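Local coordinates for protein cell death-related nuclease 4 (PDB 5DK5) that degrades RNA and DNA as a metal-dependent 3'-5' exonuclease of the DEDDh family and takes part in apoptotic DNA breakdown, at residues Thr29-Asn34 and Thr73-Cys78; Leu126-Gln131 and Arg248-Val253; Tyr152-Asn157 and Ala210-Asn215; Asp160-Lys165 and Glu178-Pro183; Cys220-Arg225 and His284-His289. One frame throughout, in Å; residues are numbered along the deposited sequence.

Contact 1. Residues Thr29-Asn34 and Thr73-Cys78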
# COMPACT_ATOMS: atom_id res chain seq x y z
N THR B 29 -0.98 5.65 -7.35
CA THR B 29 -1.28 5.02 -6.08
C THR B 29 -1.43 6.13 -5.05
O THR B 29 -0.87 7.22 -5.22
CB THR B 29 -0.19 4.04 -5.64
OG1 THR B 29 1.08 4.72 -5.62
CG2 THR B 29 -0.12 2.86 -6.59
N SER B 30 -2.18 5.87 -3.99
CA SER B 30 -2.39 6.88 -2.96
C SER B 30 -3.03 6.30 -1.70
O SER B 30 -3.60 5.21 -1.72
CB SER B 30 -3.26 8.01 -3.50
OG SER B 30 -4.52 7.52 -3.92
N ASP B 31 -2.91 7.05 -0.62
CA ASP B 31 -3.60 6.77 0.63
C ASP B 31 -4.07 8.11 1.18
O ASP B 31 -3.31 8.80 1.87
CB ASP B 31 -2.69 6.05 1.62
CG ASP B 31 -3.43 5.61 2.88
OD1 ASP B 31 -4.63 5.31 2.79
OD2 ASP B 31 -2.79 5.58 3.95
N ALA B 32 -5.31 8.47 0.86
CA ALA B 32 -5.84 9.82 1.04
C ALA B 32 -5.41 10.52 2.33
O ALA B 32 -5.10 11.71 2.33
CB ALA B 32 -7.35 9.78 0.96
N ALA B 33 -5.37 9.77 3.43
CA ALA B 33 -5.11 10.35 4.74
C ALA B 33 -3.62 10.62 4.98
O ALA B 33 -3.26 11.27 5.96
CB ALA B 33 -5.65 9.44 5.84
N ASN B 34 -2.77 10.13 4.09
CA ASN B 34 -1.32 10.27 4.23
C ASN B 34 -0.66 10.86 3.00
O ASN B 34 -0.70 10.28 1.91
CB ASN B 34 -0.69 8.92 4.55
CG ASN B 34 0.80 9.00 4.74
OD1 ASN B 34 1.33 10.05 5.13
ND2 ASN B 34 1.50 7.91 4.46
N THR B 73 -0.50 -3.28 -4.04
CA THR B 73 -1.93 -3.40 -3.77
C THR B 73 -2.55 -2.02 -3.62
O THR B 73 -2.21 -1.28 -2.70
CB THR B 73 -2.21 -4.21 -2.49
OG1 THR B 73 -1.43 -5.41 -2.48
CG2 THR B 73 -3.69 -4.57 -2.40
N LEU B 74 -3.46 -1.67 -4.52
CA LEU B 74 -4.17 -0.40 -4.42
C LEU B 74 -5.02 -0.36 -3.16
O LEU B 74 -5.75 -1.31 -2.86
CB LEU B 74 -5.06 -0.17 -5.65
CG LEU B 74 -4.38 -0.14 -7.02
CD1 LEU B 74 -5.40 0.25 -8.08
CD2 LEU B 74 -3.19 0.81 -7.04
N THR B 75 -4.93 0.74 -2.41
CA THR B 75 -5.79 0.93 -1.26
C THR B 75 -7.22 1.09 -1.75
O THR B 75 -7.45 1.40 -2.92
CB THR B 75 -5.39 2.16 -0.43
OG1 THR B 75 -5.62 3.35 -1.20
CG2 THR B 75 -3.92 2.09 -0.04
N LYS B 76 -8.18 0.88 -0.86
CA LYS B 76 -9.59 0.96 -1.24
C LYS B 76 -9.95 2.37 -1.70
O LYS B 76 -10.69 2.55 -2.67
CB LYS B 76 -10.48 0.54 -0.07
CG LYS B 76 -11.97 0.56 -0.37
CD LYS B 76 -12.34 -0.43 -1.46
CE LYS B 76 -13.82 -0.34 -1.81
NZ LYS B 76 -14.70 -0.57 -0.62
N ASN B 77 -9.42 3.38 -1.01
CA ASN B 77 -9.72 4.77 -1.35
C ASN B 77 -9.07 5.18 -2.66
O ASN B 77 -9.57 6.05 -3.37
CB ASN B 77 -9.29 5.71 -0.21
CG ASN B 77 -7.80 5.64 0.08
OD1 ASN B 77 -7.02 6.41 -0.47
ND2 ASN B 77 -7.41 4.73 0.96
N CYS B 78 -7.95 4.54 -3.00
CA CYS B 78 -7.31 4.77 -4.29
C CYS B 78 -8.18 4.24 -5.42
O CYS B 78 -8.39 4.91 -6.43
CB CYS B 78 -5.92 4.12 -4.34
SG CYS B 78 -5.14 4.18 -5.97
O HOH W 1 -2.76 2.96 -3.24
O HOH W 2 -6.67 8.22 -2.29

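Contact 2. Residues Leu126-Gln131 and Arg248-Val253. With IPA (isopropyl alcohol), chain M.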
# COMPACT_ATOMS: atom_id res chain seq x y z
N LEU B 126 2.81 16.89 -13.99
CA LEU B 126 4.18 16.91 -14.50
C LEU B 126 5.21 17.36 -13.46
O LEU B 126 6.28 16.77 -13.36
CB LEU B 126 4.26 17.80 -15.74
CG LEU B 126 3.50 17.29 -16.97
CD1 LEU B 126 3.68 18.25 -18.13
CD2 LEU B 126 3.96 15.89 -17.38
N TRP B 127 4.89 18.39 -12.69
CA TRP B 127 5.84 18.88 -11.69
C TRP B 127 6.06 17.87 -10.57
O TRP B 127 7.19 17.67 -10.13
CB TRP B 127 5.38 20.21 -11.10
CG TRP B 127 5.98 20.47 -9.75
CD1 TRP B 127 7.27 20.83 -9.48
CD2 TRP B 127 5.32 20.36 -8.49
NE1 TRP B 127 7.45 20.96 -8.13
CE2 TRP B 127 6.27 20.68 -7.49
CE3 TRP B 127 4.02 20.04 -8.10
CZ2 TRP B 127 5.95 20.68 -6.14
CZ3 TRP B 127 3.71 20.04 -6.75
CH2 TRP B 127 4.67 20.36 -5.79
N ARG B 128 4.98 17.23 -10.10
CA ARG B 128 5.09 16.28 -8.99
C ARG B 128 5.11 14.83 -9.47
O ARG B 128 6.11 14.14 -9.33
CB ARG B 128 3.93 16.47 -8.00
CG ARG B 128 3.96 15.49 -6.82
CD ARG B 128 2.93 15.85 -5.75
NE ARG B 128 1.56 15.73 -6.24
CZ ARG B 128 0.89 14.58 -6.32
NH1 ARG B 128 1.45 13.44 -5.95
NH2 ARG B 128 -0.35 14.58 -6.78
N ILE B 129 3.99 14.38 -10.03
CA ILE B 129 3.80 12.98 -10.37
C ILE B 129 4.85 12.49 -11.36
O ILE B 129 5.51 11.47 -11.12
CB ILE B 129 2.39 12.73 -10.94
CG1 ILE B 129 1.35 12.99 -9.85
CG2 ILE B 129 2.26 11.30 -11.49
CD1 ILE B 129 -0.10 12.88 -10.31
N ALA B 130 5.00 13.19 -12.48
CA ALA B 130 5.98 12.79 -13.48
C ALA B 130 7.37 12.81 -12.88
O ALA B 130 8.09 11.82 -12.93
CB ALA B 130 5.90 13.68 -14.71
N GLN B 131 7.75 13.94 -12.28
CA GLN B 131 9.09 14.11 -11.74
C GLN B 131 9.46 13.01 -10.74
O GLN B 131 10.57 12.47 -10.79
CB GLN B 131 9.22 15.48 -11.06
CG GLN B 131 10.55 16.16 -11.31
CD GLN B 131 10.76 17.40 -10.46
OE1 GLN B 131 11.88 17.71 -10.06
NE2 GLN B 131 9.67 18.12 -10.18
N ARG B 248 10.61 21.33 -2.08
CA ARG B 248 12.00 21.33 -1.67
C ARG B 248 12.68 20.00 -2.01
O ARG B 248 13.85 19.97 -2.39
CB ARG B 248 12.12 21.61 -0.17
CG ARG B 248 11.37 22.85 0.29
CD ARG B 248 11.66 24.08 -0.57
NE ARG B 248 11.09 25.30 -0.01
CZ ARG B 248 11.71 26.12 0.83
NH1 ARG B 248 12.95 25.88 1.23
NH2 ARG B 248 11.09 27.21 1.28
N VAL B 249 11.94 18.91 -1.88
CA VAL B 249 12.47 17.58 -2.14
C VAL B 249 12.76 17.38 -3.63
O VAL B 249 13.85 16.97 -4.01
CB VAL B 249 11.51 16.48 -1.66
CG1 VAL B 249 12.00 15.09 -2.09
CG2 VAL B 249 11.35 16.55 -0.15
N LEU B 250 11.76 17.67 -4.46
CA LEU B 250 11.91 17.48 -5.90
C LEU B 250 12.93 18.47 -6.46
O LEU B 250 12.91 19.65 -6.10
CB LEU B 250 10.57 17.64 -6.61
CG LEU B 250 9.50 16.62 -6.21
CD1 LEU B 250 8.15 17.02 -6.77
CD2 LEU B 250 9.88 15.22 -6.68
N PRO B 251 13.84 18.00 -7.34
CA PRO B 251 14.91 18.88 -7.85
C PRO B 251 14.41 20.04 -8.71
O PRO B 251 14.93 21.14 -8.58
CB PRO B 251 15.78 17.92 -8.68
CG PRO B 251 14.90 16.77 -8.99
CD PRO B 251 13.99 16.62 -7.82
N LEU B 252 13.44 19.79 -9.58
CA LEU B 252 12.94 20.83 -10.49
C LEU B 252 11.75 21.57 -9.89
O LEU B 252 10.86 20.96 -9.30
CB LEU B 252 12.57 20.24 -11.85
CG LEU B 252 13.69 19.50 -12.59
CD1 LEU B 252 13.20 19.02 -13.95
CD2 LEU B 252 14.93 20.37 -12.75
N VAL B 253 11.75 22.88 -10.09
CA VAL B 253 10.73 23.77 -9.54
C VAL B 253 9.89 24.39 -10.66
O VAL B 253 10.38 24.61 -11.76
CB VAL B 253 11.39 24.90 -8.70
CG1 VAL B 253 10.61 26.21 -8.77
CG2 VAL B 253 11.56 24.44 -7.26
C1 IPA M . 5.62 11.56 -4.04
C2 IPA M . 5.28 12.95 -3.56
C3 IPA M . 6.22 13.95 -4.19
O2 IPA M . 3.95 13.25 -3.93
O HOH W 3 9.98 21.60 -6.81

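Contact 3. Residues Tyr152-Asn157 and Ala210-Asn215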
# COMPACT_ATOMS: atom_id res chain seq x y z
N TYR B 152 -5.65 25.48 -15.84
CA TYR B 152 -6.36 26.14 -14.75
C TYR B 152 -5.81 27.54 -14.52
O TYR B 152 -6.53 28.44 -14.10
CB TYR B 152 -6.27 25.33 -13.46
CG TYR B 152 -7.10 25.89 -12.34
CD1 TYR B 152 -8.47 25.68 -12.29
CD2 TYR B 152 -6.51 26.65 -11.33
CE1 TYR B 152 -9.23 26.19 -11.26
CE2 TYR B 152 -7.27 27.17 -10.30
CZ TYR B 152 -8.63 26.94 -10.27
OH TYR B 152 -9.39 27.46 -9.25
N LYS B 153 -4.52 27.70 -14.79
CA LYS B 153 -3.88 29.00 -14.66
C LYS B 153 -4.42 29.97 -15.71
O LYS B 153 -4.61 31.16 -15.44
CB LYS B 153 -2.37 28.86 -14.80
CG LYS B 153 -1.61 30.16 -14.64
CD LYS B 153 -0.12 29.92 -14.79
CE LYS B 153 0.67 31.22 -14.72
NZ LYS B 153 2.11 30.98 -14.96
N ILE B 154 -4.66 29.46 -16.91
CA ILE B 154 -5.26 30.26 -17.98
C ILE B 154 -6.70 30.57 -17.62
O ILE B 154 -7.19 31.68 -17.86
CB ILE B 154 -5.19 29.54 -19.34
CG1 ILE B 154 -3.75 29.16 -19.66
CG2 ILE B 154 -5.78 30.42 -20.44
CD1 ILE B 154 -3.59 28.36 -20.92
N PHE B 155 -7.38 29.58 -17.05
CA PHE B 155 -8.76 29.73 -16.61
C PHE B 155 -8.88 30.84 -15.57
O PHE B 155 -9.89 31.56 -15.54
CB PHE B 155 -9.27 28.41 -16.04
CG PHE B 155 -10.60 28.51 -15.36
CD1 PHE B 155 -11.75 28.74 -16.09
CD2 PHE B 155 -10.70 28.37 -13.99
CE1 PHE B 155 -12.98 28.83 -15.46
CE2 PHE B 155 -11.92 28.45 -13.35
CZ PHE B 155 -13.06 28.69 -14.09
N THR B 156 -7.87 30.98 -14.73
CA THR B 156 -7.83 32.06 -13.75
C THR B 156 -7.80 33.42 -14.44
O THR B 156 -8.54 34.33 -14.07
CB THR B 156 -6.60 31.93 -12.83
OG1 THR B 156 -6.73 30.76 -12.01
CG2 THR B 156 -6.46 33.16 -11.92
N ASN B 157 -6.95 33.55 -15.46
CA ASN B 157 -6.84 34.79 -16.21
C ASN B 157 -8.12 35.09 -16.99
O ASN B 157 -8.55 36.24 -17.07
CB ASN B 157 -5.65 34.73 -17.17
CG ASN B 157 -4.33 34.56 -16.45
OD1 ASN B 157 -4.21 34.88 -15.26
ND2 ASN B 157 -3.32 34.07 -17.16
N ALA B 210 -10.04 32.49 -25.43
CA ALA B 210 -8.89 32.33 -24.54
C ALA B 210 -7.61 32.14 -25.34
O ALA B 210 -7.62 31.57 -26.43
CB ALA B 210 -9.11 31.16 -23.60
N LYS B 211 -6.50 32.64 -24.79
CA LYS B 211 -5.19 32.52 -25.42
C LYS B 211 -4.35 31.46 -24.71
O LYS B 211 -3.83 31.69 -23.62
CB LYS B 211 -4.47 33.87 -25.41
CG LYS B 211 -3.26 33.94 -26.32
CD LYS B 211 -3.10 35.32 -26.94
CE LYS B 211 -2.35 35.28 -28.26
NZ LYS B 211 -2.43 36.58 -28.99
N VAL B 212 -4.22 30.30 -25.34
CA VAL B 212 -3.59 29.14 -24.72
C VAL B 212 -2.14 28.97 -25.18
O VAL B 212 -1.87 28.87 -26.38
CB VAL B 212 -4.38 27.85 -25.03
CG1 VAL B 212 -3.77 26.65 -24.33
CG2 VAL B 212 -5.84 28.02 -24.61
N THR B 213 -1.23 28.93 -24.22
CA THR B 213 0.20 28.76 -24.49
C THR B 213 0.89 28.15 -23.27
O THR B 213 0.31 28.11 -22.18
CB THR B 213 0.88 30.10 -24.83
OG1 THR B 213 -0.01 30.92 -25.59
CG2 THR B 213 2.16 29.87 -25.62
N VAL B 214 2.12 27.69 -23.45
CA VAL B 214 2.97 27.28 -22.33
C VAL B 214 3.08 28.42 -21.32
O VAL B 214 3.56 29.50 -21.66
CB VAL B 214 4.38 26.87 -22.82
CG1 VAL B 214 5.35 26.70 -21.64
CG2 VAL B 214 4.31 25.58 -23.64
N ASN B 215 2.64 28.16 -20.09
CA ASN B 215 2.66 29.17 -19.03
C ASN B 215 3.45 28.72 -17.80
O ASN B 215 3.60 29.47 -16.84
CB ASN B 215 1.24 29.55 -18.63
CG ASN B 215 0.39 28.34 -18.29
OD1 ASN B 215 0.88 27.22 -18.21
ND2 ASN B 215 -0.90 28.57 -18.07

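Contact 4. Residues Asp160-Lys165 and Glu178-Pro183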
# COMPACT_ATOMS: atom_id res chain seq x y z
N ASP B 160 -10.97 36.68 -14.65
CA ASP B 160 -10.90 38.12 -14.40
C ASP B 160 -11.36 38.88 -15.64
O ASP B 160 -11.99 39.93 -15.55
CB ASP B 160 -9.48 38.54 -14.02
CG ASP B 160 -8.97 37.83 -12.78
OD1 ASP B 160 -9.80 37.29 -12.02
OD2 ASP B 160 -7.74 37.82 -12.56
N ARG B 161 -11.03 38.32 -16.80
CA ARG B 161 -11.33 38.94 -18.08
C ARG B 161 -12.83 38.96 -18.40
O ARG B 161 -13.35 39.97 -18.87
CB ARG B 161 -10.55 38.22 -19.18
CG ARG B 161 -11.07 38.39 -20.60
CD ARG B 161 -10.19 37.61 -21.57
NE ARG B 161 -10.71 37.61 -22.94
CZ ARG B 161 -11.55 36.71 -23.44
NH1 ARG B 161 -11.99 35.70 -22.69
NH2 ARG B 161 -11.95 36.81 -24.70
N MET B 162 -13.51 37.85 -18.12
CA MET B 162 -14.93 37.72 -18.42
C MET B 162 -15.81 37.87 -17.18
O MET B 162 -16.99 37.54 -17.20
CB MET B 162 -15.22 36.36 -19.06
CG MET B 162 -14.48 36.11 -20.36
SD MET B 162 -15.36 34.96 -21.43
CE MET B 162 -15.83 33.67 -20.26
N GLY B 163 -15.21 38.37 -16.10
CA GLY B 163 -15.95 38.59 -14.86
C GLY B 163 -16.00 37.33 -14.00
O GLY B 163 -16.23 36.24 -14.52
N PRO B 164 -15.79 37.47 -12.68
CA PRO B 164 -15.77 36.26 -11.84
C PRO B 164 -17.15 35.69 -11.52
O PRO B 164 -18.15 36.40 -11.58
CB PRO B 164 -15.10 36.74 -10.53
CG PRO B 164 -14.57 38.11 -10.81
CD PRO B 164 -15.43 38.67 -11.90
N LYS B 165 -17.17 34.40 -11.19
CA LYS B 165 -18.33 33.75 -10.58
C LYS B 165 -17.90 33.12 -9.25
O LYS B 165 -16.73 32.81 -9.06
CB LYS B 165 -18.93 32.67 -11.48
CG LYS B 165 -19.55 33.17 -12.78
CD LYS B 165 -20.44 32.08 -13.36
CE LYS B 165 -20.70 32.27 -14.84
NZ LYS B 165 -21.55 31.17 -15.39
N GLU B 178 -18.17 24.05 -14.51
CA GLU B 178 -19.28 24.81 -13.95
C GLU B 178 -19.30 26.23 -14.50
O GLU B 178 -20.36 26.82 -14.69
CB GLU B 178 -19.21 24.83 -12.43
CG GLU B 178 -20.41 25.49 -11.75
CD GLU B 178 -20.33 25.43 -10.24
OE1 GLU B 178 -19.29 24.98 -9.71
OE2 GLU B 178 -21.31 25.84 -9.58
N TYR B 179 -18.12 26.78 -14.75
CA TYR B 179 -17.99 28.15 -15.24
C TYR B 179 -18.56 28.29 -16.65
O TYR B 179 -19.32 29.21 -16.94
CB TYR B 179 -16.53 28.59 -15.22
CG TYR B 179 -16.32 30.04 -15.61
CD1 TYR B 179 -16.35 31.05 -14.65
CD2 TYR B 179 -16.10 30.40 -16.93
CE1 TYR B 179 -16.16 32.37 -15.00
CE2 TYR B 179 -15.91 31.72 -17.29
CZ TYR B 179 -15.94 32.70 -16.32
OH TYR B 179 -15.75 34.02 -16.67
N TYR B 180 -18.17 27.37 -17.53
CA TYR B 180 -18.62 27.38 -18.92
C TYR B 180 -19.90 26.56 -19.10
O TYR B 180 -20.36 26.36 -20.23
CB TYR B 180 -17.52 26.85 -19.84
CG TYR B 180 -16.27 27.71 -19.83
CD1 TYR B 180 -16.15 28.80 -20.68
CD2 TYR B 180 -15.21 27.43 -18.98
CE1 TYR B 180 -15.01 29.58 -20.68
CE2 TYR B 180 -14.07 28.20 -18.97
CZ TYR B 180 -13.97 29.28 -19.82
OH TYR B 180 -12.84 30.06 -19.81
N ASP B 181 -20.47 26.10 -17.99
CA ASP B 181 -21.69 25.30 -18.01
C ASP B 181 -21.54 24.10 -18.94
O ASP B 181 -22.35 23.90 -19.85
CB ASP B 181 -22.89 26.16 -18.44
CG ASP B 181 -24.22 25.54 -18.06
OD1 ASP B 181 -24.27 24.31 -17.84
OD2 ASP B 181 -25.22 26.28 -18.00
N LEU B 182 -20.48 23.33 -18.72
CA LEU B 182 -20.22 22.13 -19.50
C LEU B 182 -20.66 20.89 -18.73
O LEU B 182 -20.35 20.77 -17.54
CB LEU B 182 -18.74 22.03 -19.86
CG LEU B 182 -18.19 23.12 -20.79
CD1 LEU B 182 -16.68 23.00 -20.90
CD2 LEU B 182 -18.84 23.05 -22.16
N PRO B 183 -21.37 19.96 -19.39
CA PRO B 183 -21.75 18.72 -18.69
C PRO B 183 -20.53 17.86 -18.36
O PRO B 183 -19.71 17.60 -19.23
CB PRO B 183 -22.66 18.01 -19.70
CG PRO B 183 -22.25 18.55 -21.02
CD PRO B 183 -21.86 19.97 -20.78

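Contact 5. Residues Cys220-Arg225 and His284-His289. With ZN (zinc ion), chain I.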
# COMPACT_ATOMS: atom_id res chain seq x y z
N CYS B 220 15.86 24.27 -12.68
CA CYS B 220 16.68 23.54 -11.72
C CYS B 220 16.89 24.29 -10.40
O CYS B 220 17.34 23.70 -9.42
CB CYS B 220 18.05 23.23 -12.33
SG CYS B 220 18.99 24.69 -12.83
N CYS B 221 16.59 25.59 -10.38
CA CYS B 221 16.90 26.42 -9.22
C CYS B 221 15.91 27.56 -9.04
O CYS B 221 15.31 28.05 -10.00
CB CYS B 221 18.32 26.97 -9.35
SG CYS B 221 18.85 28.00 -7.96
N ALA B 222 15.76 27.99 -7.79
CA ALA B 222 14.91 29.12 -7.44
C ALA B 222 15.42 29.78 -6.16
O ALA B 222 15.90 29.11 -5.26
CB ALA B 222 13.47 28.68 -7.28
N SER B 223 15.31 31.10 -6.09
CA SER B 223 15.82 31.85 -4.95
C SER B 223 15.00 31.61 -3.68
O SER B 223 15.53 31.72 -2.57
CB SER B 223 15.85 33.35 -5.26
OG SER B 223 16.40 34.08 -4.18
N TRP B 224 13.73 31.28 -3.84
CA TRP B 224 12.84 31.11 -2.69
C TRP B 224 13.06 29.77 -1.98
O TRP B 224 12.45 29.52 -0.93
CB TRP B 224 11.38 31.25 -3.11
CG TRP B 224 10.94 30.32 -4.20
CD1 TRP B 224 10.91 30.59 -5.54
CD2 TRP B 224 10.47 28.98 -4.05
NE1 TRP B 224 10.45 29.49 -6.23
CE2 TRP B 224 10.17 28.49 -5.34
CE3 TRP B 224 10.27 28.14 -2.95
CZ2 TRP B 224 9.69 27.20 -5.56
CZ3 TRP B 224 9.78 26.86 -3.17
CH2 TRP B 224 9.50 26.41 -4.46
N ARG B 225 13.92 28.92 -2.53
CA ARG B 225 14.29 27.67 -1.87
C ARG B 225 15.61 27.81 -1.12
O ARG B 225 16.07 26.86 -0.48
CB ARG B 225 14.41 26.53 -2.89
CG ARG B 225 13.07 26.05 -3.44
CD ARG B 225 13.16 24.63 -3.97
NE ARG B 225 14.20 24.46 -4.98
CZ ARG B 225 14.40 23.33 -5.66
NH1 ARG B 225 13.63 22.27 -5.45
NH2 ARG B 225 15.38 23.27 -6.56
N HIS B 284 20.30 17.30 -8.00
CA HIS B 284 19.56 18.31 -7.26
C HIS B 284 20.50 19.46 -6.89
O HIS B 284 21.55 19.25 -6.29
CB HIS B 284 18.94 17.69 -6.00
CG HIS B 284 17.80 18.48 -5.43
ND1 HIS B 284 17.73 19.85 -5.51
CD2 HIS B 284 16.69 18.08 -4.77
CE1 HIS B 284 16.62 20.27 -4.93
NE2 HIS B 284 15.97 19.21 -4.47
N GLN B 285 20.11 20.68 -7.25
CA GLN B 285 20.97 21.85 -7.08
C GLN B 285 20.74 22.56 -5.75
O GLN B 285 21.56 23.39 -5.33
CB GLN B 285 20.75 22.84 -8.23
CG GLN B 285 21.10 22.28 -9.60
CD GLN B 285 22.57 21.89 -9.70
OE1 GLN B 285 23.45 22.68 -9.39
NE2 GLN B 285 22.82 20.66 -10.13
N GLN B 286 19.63 22.25 -5.09
CA GLN B 286 19.29 22.85 -3.81
C GLN B 286 18.77 21.81 -2.83
O GLN B 286 17.66 21.93 -2.31
CB GLN B 286 18.24 23.95 -4.01
CG GLN B 286 18.71 25.07 -4.93
CD GLN B 286 17.63 26.11 -5.18
OE1 GLN B 286 16.66 25.85 -5.89
NE2 GLN B 286 17.80 27.29 -4.60
N THR B 287 19.57 20.78 -2.58
CA THR B 287 19.18 19.69 -1.70
C THR B 287 18.78 20.21 -0.31
O THR B 287 19.58 20.87 0.35
CB THR B 287 20.31 18.65 -1.53
OG1 THR B 287 20.75 18.21 -2.82
CG2 THR B 287 19.83 17.45 -0.72
N PRO B 288 17.54 19.93 0.13
CA PRO B 288 17.10 20.42 1.44
C PRO B 288 17.63 19.56 2.59
O PRO B 288 16.90 18.74 3.14
CB PRO B 288 15.58 20.34 1.34
CG PRO B 288 15.34 19.17 0.46
CD PRO B 288 16.47 19.17 -0.55
N HIS B 289 18.90 19.76 2.93
CA HIS B 289 19.54 18.98 3.99
C HIS B 289 18.85 19.20 5.34
O HIS B 289 18.80 18.29 6.17
CB HIS B 289 21.02 19.35 4.10
CG HIS B 289 21.81 19.07 2.86
ND1 HIS B 289 22.04 17.79 2.40
CD2 HIS B 289 22.41 19.90 1.98
CE1 HIS B 289 22.75 17.84 1.29
NE2 HIS B 289 22.99 19.11 1.01
ZN ZN I . 18.70 24.25 -15.13
O HOH W 4 17.68 21.37 -8.89

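Contact 1. Residues Thr29-Asn34 and Thr73-Cys78
S30 and C78 bring the two backbones closest, their CA atoms 5.5 Å apart, where the loop leaving strand 20-28 of the exonuclease fold meets the first turn of helix 76-82. Residues D31 to N34 form a type I beta turn, and T75 is the N-cap of the helix. The cap works both ways: T75 OG1 accepts from C78 N at 3.2 Å and donates to S30 O at 2.8 Å. Its first torsion (chi1 67°) sets OG1 between its own N and carbonyl carbon, where it faces both partners. A valine here would lose both bonds and would probably leave S30 O without its hydroxyl donor and the first helical turn uncapped at C78 N. A water accepting from S30 N and T75 N adds a bridge beside this link. Farther in, T29 CG2 meets L74 CD2 at 3.7 Å, the two side chains crossing at about a right angle, and C78 SG packs near T29 CA. D31 OD2 is bound by K76 N of the second subunit, so the turn also belongs to the dimer contact. On the outer side N77 OD1 accepts from A32 N at 3.0 Å, nearly straight at 174°, the donor standing above the amide carbonyl plane.

Contact 2. Residues Leu126-Gln131 and Arg248-Val253
Helix 124-136 of the exonuclease domain meets the chain leaving helix 239-249 through Q131, whose side-chain amide reads the backbone of L252 at both ends. Q131 OE1 accepts from L252 N at 2.6 Å, and Q131 NE2 donates to L252 O at 3.2 Å, a pair of bonds that fixes the rotation of the amide. The same NE2 also lies very close to W127 O, one turn back in its own helix, an approach so short that its exact geometry is doubtful. Beyond CG the glutamine chain runs extended, which carries the amide across to the other backbone. The contact thus ties a helix of the RNase H-like exonuclease core to the start of edge strand 253-256, with the side chain of L252 lying close to the zinc ligands C220 and C280. An alanine in place of Q131 would probably leave L252 N and L252 O without these side-chain partners and open a gap beside L250. L250, the first residue past its helix, puts CD1 over one face of the W127 indole, 4.1 Å above its plane and towards the rim. In the plane of that ring, a water accepts from W127 NE1 at 2.9 Å and donates to L252 O at 2.7 Å.

Contact 3. Residues Tyr152-Asn157 and Ala210-Asn215
I154 and N215 bury the most surface here, with K153 next. I154 points from helix 151-161 at the incoming chain, its CD1 3.8 Å from V212 CG1, and lies roughly perpendicular to the valine side chain. I154 CG1 comes within 3.3 Å of N215 ND2, so the amide nitrogen lies against the isoleucine branch. These residues join the helix that follows strand 147-150 to the loop entering strand 216-219, neighbouring antiparallel strands of the central sheet; I149 of the first strand and M205 of helix 191-207 also pack on I154. With CG anti to the backbone N (chi1 -178°) and every later torsion extended, K153 runs antiparallel to the N215 side chain and lays its methylenes along the amide, CD 3.6 Å from ND2. The chain then ends at the backbone, where K153 NZ donates to N215 O at 2.8 Å and has T256 OG1 as a further partner. N215 OD1 is taken by N150 N, at the end of strand 147-150 just before the helix.

Contact 4. Residues Asp160-Lys165 and Glu178-Pro183
Y179 carries the tight side of this contact, reaching from the end of helix 172-179 to the chain that leaves helix 151-161. Its CG lies anti to the backbone N (chi1 -176°), which sends the ring across to G163, and OH donates to G163 O at 3.1 Å. M162 sits beside the same hydroxyl, with CB 3.4 Å from Y179 OH. The methionine bends at its last torsion to bring CE to the ring edge, in its plane, 3.6 Å from Y179 CE2. M162 CE also reaches Y180, whose ring carries Y179 CD2 over one face, while F155 of helix 151-161 meets Y179 edge-to-face. A Schellman motif with D181 at C-prime closes helix 172-179 here. K165 forms the looser, exposed side: its extended chain passes Y179 with CG 4.1 Å from CE1, and NZ makes only a weak bond to Y179 O at 3.3 Å. This helix-end packing therefore rests on apolar contact and one phenol-to-carbonyl bond, and the lysine charge probably adds little beyond a weak attraction to the ring and carbonyl.

Contact 5. Residues Cys220-Arg225 and His284-His289
R225 and Q286 hold two loops together beside the four-cysteine zinc site, to which C220 contributes SG 2.4 Å from the zinc ion, the other ligands being C270, C273 and C280. The guanidinium of R225 meets the Q286 amide side-on: NE and NH2, each 3.0 Å from Q286 OE1, converge on that oxygen in the guanidinium plane, with the two flat groups 69° apart. A222 N gives OE1 a third donor from above its carbonyl plane. At its other end Q286 NE2 donates to A222 O at 2.7 Å, nearly straight, so the amide bonds both backbone polar groups of A222 and its rotation is fixed. C221 SG packs against this amide. The H284 ring lies closer to parallel with the guanidinium, 26° from it, its CE1 3.6 Å from both NH1 and NH2 at an oblique approach. R225 also donates to L250 O and P251 O, joining the loops to the chain just past helix 239-249. Within its own loop, H284 ND1 accepts from Q286 N at 3.1 Å, the donor tilted 29° from the ring plane.

Overall arrangement
Contact 1 closes first along the chain and stands apart, its centre about 21 Å from that of contact 2 and about 30 Å or more from the others. It lies near the magnesium-binding residue E27 and at the subunit interface. Contacts 3 and 4 share helix 151-161 and touch through F155, with centres about 13 Å apart; contact 4 is nested in the loop closed by contact 3, which is itself nested in that of contact 2. The segments of contacts 2 and 5 alternate along the chain and meet where R225 binds L250 and P251. Together these two contacts connect the zinc-site loops to helix 124-136 of the exonuclease domain, well away from the subunit interface at contact 1.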